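Local coordinates for protein putative gamma-glutamylcyclotransferase YkqA (Bacillus subtilis, PDB 2QIK) that is a putative gamma-glutamylcyclotransferase, probably an acyltransferase that acts on gamma-glutamyl compounds, at residues D153-A158 / L190-Y195; Y129-G134 / C229-V234; K34-A39 / F107-S112; H18-Q23 / H69-F74. All coordinates share one frame; numbering follows the deposited sequence.

Interaction 1 of 4, residues D153-A158 / L190-Y195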
loop_
_atom_site.group_PDB
_atom_site.type_symbol
_atom_site.label_atom_id
_atom_site.label_comp_id
_atom_site.label_asym_id
_atom_site.label_seq_id
_atom_site.Cartn_x
_atom_site.Cartn_y
_atom_site.Cartn_z
ATOM N N ASP A 153 12.549 -16.457 7.168
ATOM C CA ASP A 153 13.678 -15.481 7.177
ATOM C C ASP A 153 13.081 -14.089 7.488
ATOM O O ASP A 153 13.127 -13.148 6.675
ATOM C CB ASP A 153 14.433 -15.455 5.818
ATOM C CG ASP A 153 15.716 -14.650 5.838
ATOM O OD1 ASP A 153 16.260 -14.314 6.893
ATOM O OD2 ASP A 153 16.223 -14.360 4.792
ATOM N N PRO A 154 12.494 -13.951 8.672
ATOM C CA PRO A 154 12.015 -12.639 9.105
ATOM C C PRO A 154 13.199 -11.713 9.304
ATOM O O PRO A 154 14.181 -12.051 9.963
ATOM C CB PRO A 154 11.238 -12.929 10.403
ATOM C CG PRO A 154 11.923 -14.155 10.939
ATOM C CD PRO A 154 12.280 -14.954 9.722
ATOM N N VAL A 155 13.051 -10.515 8.790
ATOM C CA VAL A 155 13.932 -9.443 9.161
ATOM C C VAL A 155 13.586 -9.055 10.598
ATOM O O VAL A 155 14.514 -8.834 11.382
ATOM C CB VAL A 155 13.813 -8.248 8.194
ATOM C CG1 VAL A 155 14.791 -7.076 8.662
ATOM C CG2 VAL A 155 14.136 -8.733 6.776
ATOM N N GLY A 156 12.309 -9.104 10.951
ATOM C CA GLY A 156 11.821 -8.900 12.306
ATOM C C GLY A 156 10.895 -7.714 12.392
ATOM O O GLY A 156 10.299 -7.261 11.424
ATOM N N ARG A 157 10.755 -7.269 13.624
ATOM C CA ARG A 157 9.847 -6.198 13.958
ATOM C C ARG A 157 10.174 -4.995 13.154
ATOM O O ARG A 157 11.332 -4.580 13.021
ATOM C CB ARG A 157 10.022 -5.826 15.424
ATOM C CG ARG A 157 9.003 -4.898 15.951
ATOM C CD ARG A 157 9.283 -4.475 17.364
ATOM N NE ARG A 157 9.404 -5.630 18.223
ATOM C CZ ARG A 157 9.772 -5.588 19.500
ATOM N NH1 ARG A 157 9.820 -6.705 20.188
ATOM N NH2 ARG A 157 10.064 -4.453 20.088
ATOM N N ALA A 158 9.145 -4.360 12.624
ATOM C CA ALA A 158 9.310 -3.216 11.858
ATOM C C ALA A 158 8.248 -2.202 12.255
ATOM O O ALA A 158 7.092 -2.520 12.538
ATOM C CB ALA A 158 9.205 -3.617 10.346
ATOM N N LEU A 190 8.487 -7.737 9.121
ATOM C CA LEU A 190 9.021 -7.703 7.776
ATOM C C LEU A 190 9.687 -9.013 7.502
ATOM O O LEU A 190 10.578 -9.461 8.242
ATOM C CB LEU A 190 10.021 -6.545 7.619
ATOM C CG LEU A 190 10.506 -6.306 6.219
ATOM C CD1 LEU A 190 9.350 -5.791 5.364
ATOM C CD2 LEU A 190 11.671 -5.360 6.172
ATOM N N TYR A 191 9.269 -9.697 6.439
ATOM C CA TYR A 191 9.851 -10.933 5.977
ATOM C C TYR A 191 10.655 -10.727 4.692
ATOM O O TYR A 191 10.278 -9.927 3.841
ATOM C CB TYR A 191 8.791 -11.941 5.615
ATOM C CG TYR A 191 7.858 -12.440 6.692
ATOM C CD1 TYR A 191 8.185 -13.508 7.497
ATOM C CD2 TYR A 191 6.611 -11.901 6.813
ATOM C CE1 TYR A 191 7.330 -14.005 8.421
ATOM C CE2 TYR A 191 5.696 -12.390 7.776
ATOM C CZ TYR A 191 6.062 -13.460 8.547
ATOM O OH TYR A 191 5.169 -13.992 9.460
ATOM N N ARG A 192 11.783 -11.417 4.547
ATOM C CA ARG A 192 12.486 -11.515 3.254
ATOM C C ARG A 192 11.992 -12.814 2.589
ATOM O O ARG A 192 12.198 -13.906 3.136
ATOM C CB ARG A 192 13.977 -11.609 3.482
ATOM C CG ARG A 192 14.805 -11.643 2.217
ATOM C CD ARG A 192 16.248 -11.776 2.456
ATOM N NE ARG A 192 16.716 -10.611 3.103
ATOM C CZ ARG A 192 16.973 -10.459 4.412
ATOM N NH1 ARG A 192 16.861 -11.481 5.256
ATOM N NH2 ARG A 192 17.364 -9.278 4.874
ATOM N N ILE A 193 11.307 -12.674 1.464
ATOM C CA ILE A 193 10.711 -13.824 0.778
ATOM C C ILE A 193 11.185 -13.887 -0.684
ATOM O O ILE A 193 11.482 -12.845 -1.285
ATOM C CB ILE A 193 9.191 -13.810 0.860
ATOM C CG1 ILE A 193 8.567 -12.695 -0.030
ATOM C CG2 ILE A 193 8.665 -13.692 2.276
ATOM C CD1 ILE A 193 7.036 -12.687 0.000
ATOM N N PRO A 194 11.216 -15.069 -1.280
ATOM C CA PRO A 194 11.471 -15.147 -2.685
ATOM C C PRO A 194 10.257 -14.651 -3.477
ATOM O O PRO A 194 9.130 -14.784 -3.050
ATOM C CB PRO A 194 11.765 -16.650 -2.944
ATOM C CG PRO A 194 12.003 -17.229 -1.559
ATOM C CD PRO A 194 11.096 -16.396 -0.664
ATOM N N TYR A 195 10.536 -14.173 -4.681
ATOM C CA TYR A 195 9.499 -13.859 -5.661
ATOM C C TYR A 195 8.461 -15.011 -5.785
ATOM O O TYR A 195 7.277 -14.771 -5.993
ATOM C CB TYR A 195 10.127 -13.556 -6.985
ATOM C CG TYR A 195 9.119 -13.131 -8.022
ATOM C CD1 TYR A 195 8.470 -11.932 -7.968
ATOM C CD2 TYR A 195 8.836 -13.951 -9.119
ATOM C CE1 TYR A 195 7.542 -11.557 -8.901
ATOM C CE2 TYR A 195 7.907 -13.582 -10.066
ATOM C CZ TYR A 195 7.290 -12.377 -9.962
ATOM O OH TYR A 195 6.372 -12.030 -10.947
HETATM O O HOH W 1 10.864 -15.152 5.224
#

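Interaction 2 of 4, residues Y129-G134 / C229-V234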
loop_
_atom_site.group_PDB
_atom_site.type_symbol
_atom_site.label_atom_id
_atom_site.label_comp_id
_atom_site.label_asym_id
_atom_site.label_seq_id
_atom_site.Cartn_x
_atom_site.Cartn_y
_atom_site.Cartn_z
ATOM N N TYR A 129 10.651 -7.790 0.136
ATOM C CA TYR A 129 10.531 -7.511 1.567
ATOM C C TYR A 129 9.030 -7.273 1.769
ATOM O O TYR A 129 8.452 -6.311 1.279
ATOM C CB TYR A 129 11.382 -6.299 1.907
ATOM C CG TYR A 129 12.829 -6.707 1.909
ATOM C CD1 TYR A 129 13.361 -7.383 3.006
ATOM C CD2 TYR A 129 13.637 -6.527 0.808
ATOM C CE1 TYR A 129 14.678 -7.823 3.013
ATOM C CE2 TYR A 129 14.919 -7.002 0.789
ATOM C CZ TYR A 129 15.450 -7.611 1.868
ATOM O OH TYR A 129 16.749 -8.074 1.839
ATOM N N TYR A 130 8.405 -8.186 2.491
ATOM C CA TYR A 130 6.970 -8.284 2.706
ATOM C C TYR A 130 6.635 -7.908 4.147
ATOM O O TYR A 130 7.100 -8.545 5.099
ATOM C CB TYR A 130 6.456 -9.686 2.390
ATOM C CG TYR A 130 5.025 -9.928 2.825
ATOM C CD1 TYR A 130 4.023 -9.080 2.447
ATOM C CD2 TYR A 130 4.723 -10.967 3.657
ATOM C CE1 TYR A 130 2.748 -9.222 2.937
ATOM C CE2 TYR A 130 3.426 -11.163 4.146
ATOM C CZ TYR A 130 2.447 -10.258 3.775
ATOM O OH TYR A 130 1.183 -10.388 4.293
ATOM N N PHE A 131 5.820 -6.852 4.294
ATOM C CA PHE A 131 5.415 -6.321 5.620
ATOM C C PHE A 131 4.013 -6.828 5.995
ATOM O O PHE A 131 3.028 -6.498 5.297
ATOM C CB PHE A 131 5.450 -4.821 5.579
ATOM C CG PHE A 131 5.141 -4.159 6.867
ATOM C CD1 PHE A 131 6.013 -4.157 7.952
ATOM C CD2 PHE A 131 3.950 -3.474 7.044
ATOM C CE1 PHE A 131 5.676 -3.531 9.173
ATOM C CE2 PHE A 131 3.647 -2.917 8.307
ATOM C CZ PHE A 131 4.501 -2.917 9.291
ATOM N N ALA A 132 3.966 -7.637 7.034
ATOM C CA ALA A 132 2.732 -8.187 7.527
ATOM C C ALA A 132 2.367 -7.521 8.843
ATOM O O ALA A 132 3.206 -7.437 9.752
ATOM C CB ALA A 132 2.954 -9.728 7.815
ATOM N N TYR A 133 1.109 -7.160 8.998
ATOM C CA TYR A 133 0.615 -6.438 10.169
ATOM C C TYR A 133 -0.555 -7.138 10.847
ATOM O O TYR A 133 -1.057 -6.647 11.857
ATOM C CB TYR A 133 0.261 -5.002 9.788
ATOM C CG TYR A 133 -0.769 -4.915 8.677
ATOM C CD1 TYR A 133 -0.375 -4.760 7.385
ATOM C CD2 TYR A 133 -2.106 -5.088 8.927
ATOM C CE1 TYR A 133 -1.317 -4.756 6.319
ATOM C CE2 TYR A 133 -3.023 -5.067 7.933
ATOM C CZ TYR A 133 -2.643 -4.931 6.616
ATOM O OH TYR A 133 -3.631 -4.915 5.690
ATOM N N GLY A 134 -1.016 -8.241 10.296
ATOM C CA GLY A 134 -2.107 -8.971 10.882
ATOM C C GLY A 134 -1.824 -10.459 10.972
ATOM O O GLY A 134 -0.841 -10.842 11.506
ATOM N N CYS A 229 8.710 -1.836 0.496
ATOM C CA CYS A 229 8.278 -3.120 1.027
ATOM C C CYS A 229 6.827 -3.353 0.577
ATOM O O CYS A 229 6.006 -2.438 0.557
ATOM C CB CYS A 229 8.297 -3.107 2.526
ATOM S SG CYS A 229 9.922 -2.825 3.201
ATOM N N LEU A 230 6.533 -4.575 0.152
ATOM C CA LEU A 230 5.164 -4.955 -0.212
ATOM C C LEU A 230 4.317 -5.149 1.014
ATOM O O LEU A 230 4.726 -5.758 2.002
ATOM C CB LEU A 230 5.224 -6.285 -0.915
ATOM C CG LEU A 230 3.884 -6.987 -1.255
ATOM C CD1 LEU A 230 3.129 -6.136 -2.282
ATOM C CD2 LEU A 230 4.092 -8.318 -1.758
ATOM N N THR A 231 3.091 -4.617 0.963
ATOM C CA THR A 231 2.044 -4.946 1.909
ATOM C C THR A 231 0.727 -5.024 1.162
ATOM O O THR A 231 0.721 -4.905 -0.055
ATOM C CB THR A 231 2.102 -3.929 3.081
ATOM O OG1 THR A 231 1.339 -4.457 4.173
ATOM C CG2 THR A 231 1.543 -2.605 2.740
ATOM N N PHE A 232 -0.367 -5.303 1.876
ATOM C CA PHE A 232 -1.662 -5.384 1.252
ATOM C C PHE A 232 -2.610 -4.535 2.039
ATOM O O PHE A 232 -2.568 -4.511 3.282
ATOM C CB PHE A 232 -2.162 -6.845 1.182
ATOM C CG PHE A 232 -1.357 -7.694 0.283
ATOM C CD1 PHE A 232 -0.250 -8.352 0.756
ATOM C CD2 PHE A 232 -1.658 -7.790 -1.068
ATOM C CE1 PHE A 232 0.540 -9.092 -0.079
ATOM C CE2 PHE A 232 -0.894 -8.544 -1.913
ATOM C CZ PHE A 232 0.220 -9.190 -1.417
ATOM N N LEU A 233 -3.452 -3.764 1.313
ATOM C CA LEU A 233 -4.411 -2.791 1.973
ATOM C C LEU A 233 -5.821 -3.035 1.453
ATOM O O LEU A 233 -5.998 -3.415 0.301
ATOM C CB LEU A 233 -3.986 -1.341 1.704
ATOM C CG LEU A 233 -2.583 -0.987 2.172
ATOM C CD1 LEU A 233 -2.205 0.390 1.655
ATOM C CD2 LEU A 233 -2.438 -1.128 3.669
ATOM N N VAL A 234 -6.801 -2.862 2.348
ATOM C CA VAL A 234 -8.178 -3.086 1.998
ATOM C C VAL A 234 -8.656 -2.094 0.969
ATOM O O VAL A 234 -8.400 -0.900 1.043
ATOM C CB VAL A 234 -9.054 -3.002 3.266
ATOM C CG1 VAL A 234 -10.534 -3.022 2.960
ATOM C CG2 VAL A 234 -8.739 -4.126 4.195
#

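Interaction 3 of 4, residues K34-A39 / F107-S112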
loop_
_atom_site.group_PDB
_atom_site.type_symbol
_atom_site.label_atom_id
_atom_site.label_comp_id
_atom_site.label_asym_id
_atom_site.label_seq_id
_atom_site.Cartn_x
_atom_site.Cartn_y
_atom_site.Cartn_z
ATOM N N LYS A 34 -9.899 7.267 -10.651
ATOM C CA LYS A 34 -10.526 6.390 -11.615
ATOM C C LYS A 34 -9.906 6.667 -13.015
ATOM O O LYS A 34 -9.863 7.824 -13.467
ATOM C CB LYS A 34 -12.037 6.570 -11.653
ATOM C CG LYS A 34 -12.681 5.643 -12.675
ATOM C CD LYS A 34 -14.160 5.405 -12.445
ATOM C CE LYS A 34 -14.501 4.429 -11.321
ATOM N NZ LYS A 34 -15.914 4.439 -11.003
ATOM N N GLY A 35 -9.465 5.599 -13.681
ATOM C CA GLY A 35 -8.781 5.703 -14.935
ATOM C C GLY A 35 -7.947 4.507 -15.199
ATOM O O GLY A 35 -7.970 3.569 -14.426
ATOM N N SER A 36 -7.202 4.519 -16.313
ATOM C CA SER A 36 -6.362 3.399 -16.681
ATOM C C SER A 36 -4.903 3.867 -16.811
ATOM O O SER A 36 -4.633 4.954 -17.254
ATOM C CB SER A 36 -6.803 2.864 -18.002
ATOM O OG SER A 36 -8.080 2.268 -17.923
ATOM N N LEU A 37 -3.998 2.978 -16.470
ATOM C CA LEU A 37 -2.541 3.142 -16.562
ATOM C C LEU A 37 -1.993 2.269 -17.675
ATOM O O LEU A 37 -2.384 1.133 -17.775
ATOM C CB LEU A 37 -1.939 2.697 -15.222
ATOM C CG LEU A 37 -0.435 2.882 -15.137
ATOM C CD1 LEU A 37 0.012 4.309 -15.140
ATOM C CD2 LEU A 37 0.094 2.211 -13.871
ATOM N N PHE A 38 -1.117 2.856 -18.484
ATOM C CA PHE A 38 -0.502 2.171 -19.603
ATOM C C PHE A 38 1.001 2.329 -19.528
ATOM O O PHE A 38 1.536 3.376 -19.185
ATOM C CB PHE A 38 -0.983 2.820 -20.912
ATOM C CG PHE A 38 -2.414 2.496 -21.249
ATOM C CD1 PHE A 38 -3.422 3.177 -20.710
ATOM C CD2 PHE A 38 -2.688 1.456 -22.127
ATOM C CE1 PHE A 38 -4.758 2.808 -21.035
ATOM C CE2 PHE A 38 -3.990 1.099 -22.425
ATOM C CZ PHE A 38 -4.965 1.720 -21.863
ATOM N N ALA A 39 1.688 1.325 -19.983
ATOM C CA ALA A 39 3.135 1.494 -20.269
ATOM C C ALA A 39 3.207 1.924 -21.754
ATOM O O ALA A 39 2.706 1.216 -22.586
ATOM C CB ALA A 39 3.810 0.175 -20.143
ATOM N N PHE A 107 0.502 1.550 -26.738
ATOM C CA PHE A 107 0.948 1.223 -25.383
ATOM C C PHE A 107 0.147 0.051 -24.826
ATOM O O PHE A 107 -0.763 -0.452 -25.514
ATOM C CB PHE A 107 0.788 2.434 -24.563
ATOM C CG PHE A 107 -0.551 3.091 -24.732
ATOM C CD1 PHE A 107 -0.767 4.290 -24.135
ATOM C CD2 PHE A 107 -1.603 2.490 -25.398
ATOM C CE1 PHE A 107 -1.908 4.904 -24.232
ATOM C CE2 PHE A 107 -2.820 3.118 -25.490
ATOM C CZ PHE A 107 -2.988 4.305 -24.890
ATOM N N THR A 108 0.494 -0.424 -23.630
ATOM C CA THR A 108 -0.087 -1.613 -23.101
ATOM C C THR A 108 -0.651 -1.321 -21.714
ATOM O O THR A 108 0.051 -0.775 -20.826
ATOM C CB THR A 108 0.899 -2.792 -23.022
ATOM O OG1 THR A 108 1.877 -2.610 -22.039
ATOM C CG2 THR A 108 1.744 -2.841 -24.192
ATOM N N LYS A 109 -1.874 -1.747 -21.482
ATOM C CA LYS A 109 -2.512 -1.469 -20.210
ATOM C C LYS A 109 -1.871 -2.286 -19.066
ATOM O O LYS A 109 -1.538 -3.453 -19.214
ATOM C CB LYS A 109 -4.046 -1.857 -20.282
ATOM C CG LYS A 109 -4.817 -1.454 -19.004
ATOM C CD LYS A 109 -6.347 -1.517 -19.127
ATOM C CE LYS A 109 -7.102 -1.298 -17.784
ATOM N NZ LYS A 109 -8.574 -1.440 -17.963
ATOM N N ILE A 110 -1.761 -1.630 -17.887
ATOM C CA ILE A 110 -1.320 -2.240 -16.639
ATOM C C ILE A 110 -2.584 -2.526 -15.829
ATOM O O ILE A 110 -3.213 -1.626 -15.316
ATOM C CB ILE A 110 -0.375 -1.271 -15.837
ATOM C CG1 ILE A 110 0.783 -0.705 -16.688
ATOM C CG2 ILE A 110 0.151 -1.929 -14.658
ATOM C CD1 ILE A 110 1.649 -1.656 -17.395
ATOM N N SER A 111 -2.995 -3.804 -15.769
ATOM C CA SER A 111 -4.246 -4.175 -15.125
ATOM C C SER A 111 -4.428 -3.698 -13.716
ATOM O O SER A 111 -5.516 -3.294 -13.293
ATOM C CB SER A 111 -4.498 -5.710 -15.226
ATOM O OG SER A 111 -3.949 -6.369 -14.126
ATOM N N SER A 112 -3.337 -3.713 -12.958
ATOM C CA SER A 112 -3.396 -3.335 -11.558
ATOM C C SER A 112 -3.592 -1.830 -11.324
ATOM O O SER A 112 -3.932 -1.383 -10.208
ATOM C CB SER A 112 -2.167 -3.728 -10.775
ATOM O OG SER A 112 -1.068 -2.960 -11.236
HETATM O O HOH W 2 -9.165 0.881 -20.235
HETATM O O HOH W 3 -5.004 0.403 -15.610
#

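Interaction 4 of 4, residues H18-Q23 / H69-F74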
loop_
_atom_site.group_PDB
_atom_site.type_symbol
_atom_site.label_atom_id
_atom_site.label_comp_id
_atom_site.label_asym_id
_atom_site.label_seq_id
_atom_site.Cartn_x
_atom_site.Cartn_y
_atom_site.Cartn_z
ATOM N N HIS A 18 11.973 11.023 -9.297
ATOM C CA HIS A 18 11.380 11.548 -8.077
ATOM C C HIS A 18 12.119 12.780 -7.559
ATOM O O HIS A 18 11.505 13.645 -6.951
ATOM C CB HIS A 18 11.343 10.466 -7.036
ATOM C CG HIS A 18 10.684 10.868 -5.763
ATOM N ND1 HIS A 18 9.342 11.145 -5.677
ATOM C CD2 HIS A 18 11.187 11.111 -4.538
ATOM C CE1 HIS A 18 9.058 11.490 -4.427
ATOM N NE2 HIS A 18 10.170 11.500 -3.722
ATOM N N HIS A 19 13.426 12.861 -7.834
ATOM C CA HIS A 19 14.195 14.000 -7.381
ATOM C C HIS A 19 13.661 15.325 -7.906
ATOM O O HIS A 19 13.922 16.355 -7.281
ATOM C CB HIS A 19 15.672 13.859 -7.783
ATOM C CG HIS A 19 15.882 13.862 -9.229
ATOM N ND1 HIS A 19 15.823 12.739 -10.018
ATOM C CD2 HIS A 19 16.220 14.890 -10.058
ATOM C CE1 HIS A 19 16.042 13.068 -11.272
ATOM N NE2 HIS A 19 16.250 14.362 -11.346
ATOM N N LEU A 20 12.940 15.328 -9.027
ATOM C CA LEU A 20 12.314 16.540 -9.508
ATOM C C LEU A 20 11.339 17.189 -8.587
ATOM O O LEU A 20 11.120 18.398 -8.671
ATOM C CB LEU A 20 11.715 16.346 -10.876
ATOM C CG LEU A 20 12.587 15.936 -12.041
ATOM C CD1 LEU A 20 11.759 15.582 -13.307
ATOM C CD2 LEU A 20 13.596 16.996 -12.389
ATOM N N LEU A 21 10.738 16.379 -7.708
ATOM C CA LEU A 21 9.823 16.887 -6.714
ATOM C C LEU A 21 10.581 17.565 -5.584
ATOM O O LEU A 21 9.949 18.199 -4.710
ATOM C CB LEU A 21 8.911 15.814 -6.138
ATOM C CG LEU A 21 8.056 15.084 -7.148
ATOM C CD1 LEU A 21 7.092 14.154 -6.473
ATOM C CD2 LEU A 21 7.310 16.020 -8.114
ATOM N N ALA A 22 11.896 17.365 -5.482
ATOM C CA ALA A 22 12.707 18.029 -4.451
ATOM C C ALA A 22 12.128 17.705 -3.098
ATOM O O ALA A 22 11.831 16.562 -2.799
ATOM C CB ALA A 22 12.883 19.484 -4.739
ATOM N N GLN A 23 11.949 18.703 -2.247
ATOM C CA GLN A 23 11.461 18.476 -0.884
ATOM C C GLN A 23 9.983 18.663 -0.738
ATOM O O GLN A 23 9.480 18.843 0.388
ATOM C CB GLN A 23 12.246 19.237 0.190
ATOM C CG GLN A 23 13.787 18.961 0.161
ATOM C CD GLN A 23 13.987 17.393 0.259
ATOM O OE1 GLN A 23 14.310 16.658 -0.667
ATOM N NE2 GLN A 23 13.685 16.904 1.442
ATOM N N HIS A 69 6.662 24.271 -12.563
ATOM C CA HIS A 69 7.404 24.680 -13.753
ATOM C C HIS A 69 8.441 23.670 -14.215
ATOM O O HIS A 69 8.598 23.417 -15.402
ATOM C CB HIS A 69 8.128 26.023 -13.558
ATOM C CG HIS A 69 7.231 27.218 -13.525
ATOM N ND1 HIS A 69 7.197 28.194 -12.542
ATOM C CD2 HIS A 69 6.230 27.552 -14.384
ATOM C CE1 HIS A 69 6.247 29.087 -12.826
ATOM N NE2 HIS A 69 5.659 28.707 -13.953
ATOM N N LYS A 70 9.205 23.121 -13.249
ATOM C CA LYS A 70 10.238 22.150 -13.539
ATOM C C LYS A 70 9.613 20.946 -14.255
ATOM O O LYS A 70 10.175 20.373 -15.177
ATOM C CB LYS A 70 11.046 21.745 -12.283
ATOM C CG LYS A 70 11.880 22.809 -11.789
ATOM C CD LYS A 70 12.333 22.682 -10.403
ATOM C CE LYS A 70 13.386 21.845 -10.311
ATOM N NZ LYS A 70 13.780 21.490 -8.899
ATOM N N LEU A 71 8.504 20.473 -13.714
ATOM C CA LEU A 71 7.803 19.337 -14.330
ATOM C C LEU A 71 7.265 19.664 -15.719
ATOM O O LEU A 71 7.389 18.868 -16.653
ATOM C CB LEU A 71 6.656 18.852 -13.417
ATOM C CG LEU A 71 7.112 18.355 -12.042
ATOM C CD1 LEU A 71 5.868 17.856 -11.287
ATOM C CD2 LEU A 71 8.167 17.309 -12.082
ATOM N N ASP A 72 6.632 20.833 -15.892
ATOM C CA ASP A 72 6.220 21.244 -17.169
ATOM C C ASP A 72 7.342 21.205 -18.212
ATOM O O ASP A 72 7.155 20.762 -19.346
ATOM C CB ASP A 72 5.683 22.669 -17.118
ATOM C CG ASP A 72 4.420 22.851 -16.375
ATOM O OD1 ASP A 72 3.635 21.892 -16.177
ATOM O OD2 ASP A 72 4.067 24.027 -16.054
ATOM N N GLN A 73 8.504 21.671 -17.806
ATOM C CA GLN A 73 9.638 21.705 -18.717
ATOM C C GLN A 73 10.237 20.338 -18.974
ATOM O O GLN A 73 10.687 20.097 -20.114
ATOM C CB GLN A 73 10.753 22.601 -18.210
ATOM C CG GLN A 73 10.403 24.030 -18.157
ATOM C CD GLN A 73 11.473 24.868 -17.472
ATOM O OE1 GLN A 73 11.101 25.855 -16.835
ATOM N NE2 GLN A 73 12.747 24.528 -17.629
ATOM N N PHE A 74 10.291 19.458 -17.970
ATOM C CA PHE A 74 10.879 18.134 -18.130
ATOM C C PHE A 74 10.041 17.247 -19.042
ATOM O O PHE A 74 10.558 16.524 -19.889
ATOM C CB PHE A 74 11.140 17.545 -16.763
ATOM C CG PHE A 74 11.993 16.322 -16.814
ATOM C CD1 PHE A 74 13.370 16.439 -16.772
ATOM C CD2 PHE A 74 11.422 15.090 -16.889
ATOM C CE1 PHE A 74 14.164 15.362 -16.804
ATOM C CE2 PHE A 74 12.239 13.941 -16.948
ATOM C CZ PHE A 74 13.584 14.090 -16.912
HETATM O O HOH W 4 14.855 18.942 -8.633
HETATM O O HOH W 5 11.239 21.061 -7.680
#

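Interaction 1 of 4, residues D153-A158 / L190-Y195
Leu190 O takes two backbone donors from the facing strand, Val155 N at 2.7 Å and Gly156 N at 3.2 Å, the signature of a classic beta bulge in this antiparallel pair. Beyond the bulge the strands are held by Leu190 N to Gly156 O, almost straight at 179°, and on the other side by Arg192 N to Asp153 O. At the phi and psi of Gly156 any CB would collide with Val155 O, so the bulge calls for a residue without one. A salt bridge is added beside the Arg192 N bond: with CG anti to the backbone N (chi1 -177°) and a bend at chi3, Arg192 brings NH1 to Asp153 OD2 at 3.0 Å. Val155 CG2 covers one face of the guanidinium, and Tyr129 OH takes the bond from NE. A leucine in place of Arg192 would probably leave the Asp153 carboxylate without its countercharge and Tyr129 OH without this donor. Asp153 OD2 lies in the guanidinium plane, yet NH1 meets it from above the carboxylate, 46° out of that plane.

Interaction 2 of 4, residues Y129-G134 / C229-V234
Tyr130 and Leu230 form the single backbone bridge between two strands running roughly parallel but splayed by 36°. The tight part lies at this bridge: Leu230 N binds Tyr129 O, and Phe131 N reaches Leu230 O at 2.8 Å. Tyr130 CE1 meets the edge of the Phe232 ring, 3.7 Å from Phe232 CE1. Further along, the backbones diverge and side chains span the widening gap. Thr231 OG1 donates to Phe131 O at 2.9 Å. Tyr133 OH donates to Phe232 O at 2.7 Å; with CG between the backbone N and the carbonyl carbon (chi1 58°), the ring reaches toward strand 224-234, with Thr231 OG1 at its edge. A phenylalanine in place of Tyr133 would probably leave Phe232 O without this donor and the splayed ends without that tie. Tyr133 N also binds a citrate, probably from the crystallisation liquor. Around the contact, strand 185-193 pairs with the other edge of 128-132, strand 212-221 pairs with 224-234, and Met179 of strand 174-180 touches both Phe131 and Tyr133.

Interaction 3 of 4, residues K34-A39 / F107-S112
Phe38 and Lys109 face each other as a non-hydrogen-bonded pair, CA atoms 4.2 Å apart, where the short antiparallel strands 36-39 and 108-110 meet; their axes make an angle of 128°. Next to it, Ala39 and Thr108 exchange two backbone bonds, Ala39 N to Thr108 O at 2.8 Å and Thr108 N to Ala39 O at 2.9 Å. The Phe38 ring is sandwiched. Over one face lies Phe107 in a face-to-face stack, centroids 4.1 Å apart and planes at 20°; the opposite face has Lys109 CG above it, offset toward the rim. Phe107 reaches this place with CG between its backbone N and carbonyl carbon (chi1 48°). Beyond the ring the extended Lys109 chain runs on to Ser36, where CE lies 3.7 Å from OG and a water accepts a weak bond from NZ while donating to OG. The other side of the sheet is mostly aliphatic: Ile110 CB meets Leu37 CD2 at 4.0 Å, and Thr108 lies beside Ala39. Strand 36-39 is the middle of three, with 44-47 on its far edge. Leu37 packs on Trp115 of helix 115-122 and on Tyr8, a substrate-binding residue by similarity; Ile110 rests on His118 of the same helix.

Interaction 4 of 4, residues H18-Q23 / H69-F74
Lys70 NZ is gripped by two waters that carry it across to the 3-10 turn of residues 18-21. One water accepts from NZ at 2.8 Å and donates to His19 O; the other accepts at 2.9 Å and donates to Leu20 O, 2.8 Å away. NZ itself stays 4.1 Å from Leu20 O, so the link to the turn is made through water. The bend at chi3 (80°) folds the end of the lysine chain toward these carbonyls. Beside this polar bridge, Leu20 fills the space between turn and helix. Its CD1 sits over one face of the Phe74 ring, 3.7 Å from the centroid and 18° off the normal, displaced toward the CG-CD2 side of the ring: a CH-pi contact in which the two side chains cross at about a right angle. Leu20 CB rests on Leu71 CD2 at 3.9 Å. The other methyl of Leu71, CD1, meets Leu21 CD2, and both leucines continue onto Leu5 of strand 3-7. Leu71 also touches Leu11, which binds substrate by similarity, while His18 ND1 bonds to Leu11 O. The chemistry is thus divided: methyl groups and one aromatic face make the direct contact between turn and helix 65-74, while the lysine ammonium reaches His19 O and Leu20 O through water, so the direct contact is apolar and the charge is bridged at one remove.

In the fold
Interactions 4 and 3 belong to the N-terminal AIG2-like half of the chain, 1 and 2 to the later half. The segments of 3 and 4 alternate along the sequence, their centres 23 Å apart; both close before interaction 2 opens, and interaction 1 is nested within the loop that 2 closes. Interactions 1 and 2 touch, with centres 11 Å apart, because strands 128-132 and 185-193 are neighbours in one sheet: Tyr191 N probably bonds to Tyr130 O. Between nearest atoms, interaction 1 and interaction 3 are about 12 Å apart. Interaction 1 and interaction 4 are about 20 Å apart, again between nearest atoms. The chain thus folds as two separately built beta-rich halves, with the substrate residues inferred by similarity near interactions 3 and 4.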